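Local coordinates for protein bifunctional cytochrome P450/NADPH--P450 reductase (Deinococcus aerius, PDB 7F3H) that probably hydroxylates organic substrates at a heme iron, as a self-sufficient cytochrome P450 fused to an NADPH-dependent reductase that would supply the electrons, at residues Arg3-Pro11 against Val344-Arg352. Numbering follows the deposited sequence.
Sequences RILAPIPSP and VIGGKYEIR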
# COMPACT_ATOMS: atom_id res chain seq x y z
N ARG A 3 3.98 37.88 -4.41
CA ARG A 3 4.69 39.03 -4.91
C ARG A 3 5.42 38.66 -6.21
O ARG A 3 4.79 38.51 -7.28
CB ARG A 3 5.71 39.67 -3.95
CG ARG A 3 5.21 40.61 -2.69
CD ARG A 3 4.63 41.90 -3.18
NE ARG A 3 5.72 42.40 -4.01
CZ ARG A 3 6.81 42.96 -3.56
NH1 ARG A 3 6.86 43.10 -2.26
NH2 ARG A 3 7.69 43.41 -4.39
N ILE A 4 6.74 38.49 -6.12
CA ILE A 4 7.66 38.16 -7.21
C ILE A 4 7.73 36.64 -7.42
O ILE A 4 8.59 35.97 -6.84
CB ILE A 4 9.04 38.78 -6.90
CG1 ILE A 4 10.02 38.48 -8.01
CG2 ILE A 4 9.49 38.53 -5.44
CD1 ILE A 4 11.30 39.31 -8.00
N LEU A 5 6.85 36.10 -8.27
CA LEU A 5 6.80 34.66 -8.45
C LEU A 5 7.84 34.18 -9.46
O LEU A 5 8.28 34.91 -10.36
CB LEU A 5 5.42 34.22 -8.95
CG LEU A 5 4.23 34.62 -8.09
CD1 LEU A 5 2.95 34.25 -8.81
CD2 LEU A 5 4.31 33.97 -6.73
N ALA A 6 8.19 32.90 -9.34
CA ALA A 6 9.08 32.09 -10.16
C ALA A 6 8.31 31.02 -10.92
O ALA A 6 7.42 30.38 -10.35
CB ALA A 6 10.17 31.41 -9.31
N PRO A 7 8.63 30.79 -12.20
CA PRO A 7 7.99 29.69 -12.93
C PRO A 7 8.45 28.34 -12.37
O PRO A 7 9.61 28.17 -11.99
CB PRO A 7 8.47 29.88 -14.38
CG PRO A 7 9.77 30.64 -14.24
CD PRO A 7 9.61 31.53 -13.03
N ILE A 8 7.50 27.42 -12.23
CA ILE A 8 7.86 26.08 -11.78
C ILE A 8 8.80 25.45 -12.80
O ILE A 8 8.52 25.49 -14.01
CB ILE A 8 6.59 25.22 -11.60
CG1 ILE A 8 5.72 25.80 -10.48
CG2 ILE A 8 6.96 23.78 -11.32
CD1 ILE A 8 4.37 25.17 -10.36
N PRO A 9 9.94 24.91 -12.39
CA PRO A 9 10.87 24.34 -13.37
C PRO A 9 10.19 23.27 -14.22
O PRO A 9 9.30 22.55 -13.75
CB PRO A 9 12.00 23.75 -12.51
CG PRO A 9 11.91 24.52 -11.18
CD PRO A 9 10.45 24.82 -11.01
N SER A 10 10.62 23.19 -15.48
CA SER A 10 10.10 22.24 -16.44
C SER A 10 11.20 21.75 -17.39
O SER A 10 12.01 22.56 -17.85
CB SER A 10 8.94 22.87 -17.22
OG SER A 10 8.13 21.85 -17.79
N PRO A 11 11.28 20.45 -17.66
CA PRO A 11 12.34 19.92 -18.55
C PRO A 11 12.10 20.37 -19.98
O PRO A 11 10.97 20.71 -20.36
CB PRO A 11 12.16 18.40 -18.43
CG PRO A 11 11.30 18.19 -17.26
CD PRO A 11 10.40 19.36 -17.18
N VAL A 344 0.80 29.87 -2.82
CA VAL A 344 2.18 30.14 -3.17
C VAL A 344 3.04 29.35 -2.19
O VAL A 344 2.95 29.56 -0.97
CB VAL A 344 2.49 31.65 -3.13
CG1 VAL A 344 3.97 31.94 -3.28
CG2 VAL A 344 1.68 32.36 -4.20
N ILE A 345 3.81 28.41 -2.72
CA ILE A 345 4.68 27.58 -1.91
C ILE A 345 6.12 27.98 -2.20
O ILE A 345 6.43 28.48 -3.30
CB ILE A 345 4.46 26.07 -2.15
CG1 ILE A 345 4.94 25.63 -3.54
CG2 ILE A 345 3.00 25.71 -1.90
CD1 ILE A 345 4.58 24.21 -3.87
N GLY A 346 6.97 27.82 -1.18
CA GLY A 346 8.37 28.20 -1.24
C GLY A 346 8.61 29.69 -1.39
O GLY A 346 9.73 30.11 -1.68
N GLY A 347 7.56 30.48 -1.17
CA GLY A 347 7.61 31.91 -1.39
C GLY A 347 7.82 32.30 -2.84
O GLY A 347 8.03 33.48 -3.13
N LYS A 348 7.67 31.35 -3.78
CA LYS A 348 8.06 31.57 -5.18
C LYS A 348 7.01 31.04 -6.16
O LYS A 348 6.73 31.70 -7.17
CB LYS A 348 9.39 30.86 -5.52
CG LYS A 348 10.56 31.17 -4.64
CD LYS A 348 11.73 30.26 -4.95
CE LYS A 348 12.20 30.45 -6.37
NZ LYS A 348 13.61 29.99 -6.49
N TYR A 349 6.44 29.86 -5.87
CA TYR A 349 5.76 29.03 -6.86
C TYR A 349 4.25 29.08 -6.66
O TYR A 349 3.76 28.75 -5.57
CB TYR A 349 6.26 27.59 -6.75
CG TYR A 349 7.75 27.44 -6.95
CD1 TYR A 349 8.37 27.81 -8.15
CD2 TYR A 349 8.55 26.95 -5.92
CE1 TYR A 349 9.73 27.67 -8.33
CE2 TYR A 349 9.92 26.80 -6.09
CZ TYR A 349 10.51 27.15 -7.29
OH TYR A 349 11.89 26.99 -7.45
N GLU A 350 3.52 29.46 -7.71
CA GLU A 350 2.06 29.54 -7.62
C GLU A 350 1.43 28.19 -7.94
O GLU A 350 1.89 27.50 -8.84
CB GLU A 350 1.46 30.60 -8.52
CG GLU A 350 0.00 30.87 -8.13
CD GLU A 350 -0.73 31.82 -9.05
OE1 GLU A 350 -0.14 32.87 -9.41
OE2 GLU A 350 -1.89 31.52 -9.40
N ILE A 351 0.47 27.79 -7.12
CA ILE A 351 -0.38 26.63 -7.36
C ILE A 351 -1.82 27.13 -7.38
O ILE A 351 -2.35 27.53 -6.34
CB ILE A 351 -0.19 25.54 -6.30
CG1 ILE A 351 1.31 25.31 -6.04
CG2 ILE A 351 -0.94 24.27 -6.70
CD1 ILE A 351 2.12 24.81 -7.25
N ARG A 352 -2.45 27.12 -8.55
CA ARG A 352 -3.80 27.65 -8.70
C ARG A 352 -4.85 26.77 -8.03
O ARG A 352 -4.68 25.56 -7.88
CB ARG A 352 -4.12 27.79 -10.18
CG ARG A 352 -3.21 28.77 -10.88
CD ARG A 352 -3.56 28.87 -12.34
NE ARG A 352 -3.28 30.21 -12.83
CZ ARG A 352 -4.10 31.25 -12.69
NH1 ARG A 352 -5.28 31.11 -12.09
NH2 ARG A 352 -3.73 32.43 -13.17
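Ala6 turns its CB toward the hairpin, where it touches two neighbouring side chains of Val344-Arg352: Lys348 CE lies 3.7 Å from Ala6 CB, and Tyr349 CE1 also touches this methyl. The backbone of the same residue supplies the one hydrogen bond of the contact, Ala6 N to Lys348 O at 2.9 Å and nearly straight (170° at the hydrogen), with the donor tilted 33° from the carbonyl plane. Leu5 CA adds a CA-H...O contact to this same oxygen. The Tyr349 ring meets Ala6, Pro7 and Pro9 of the incoming chain. Pro7 O sits near the ring plane at its edge, 3.7 Å from Tyr349 CE1, while Pro9 meets the ring with CD, the two side chains crossing at about a right angle. Lys348 CB covers one face of the ring, 3.9 Å above its centre. That neighbourly packing goes with a classic beta bulge: Lys348 and Tyr349 both face Ile345, whose O accepts from both of their N atoms, in the two-stranded antiparallel hairpin of 343-345 and 349-351. Residues 3-11 pack on this hairpin in the beta-rich part of the P450 heme domain, and Leu43 of strand 43-48 touches both Ile8 and Tyr349. Ile8 reaches toward strand 349-351 with CG1 anti to its carbonyl carbon (chi1 -64°), bringing CD1 within 3.7 Å of Glu350 O and against Ile351 CD1 at 3.9 Å. At the other flank Leu5 splays its two methyls: CD2 packs on both branches of Val344, 4.0 Å from Val344 CG2, and CD1 crosses the extended Glu350 side chain obliquely, 3.4 Å from Glu350 OE1.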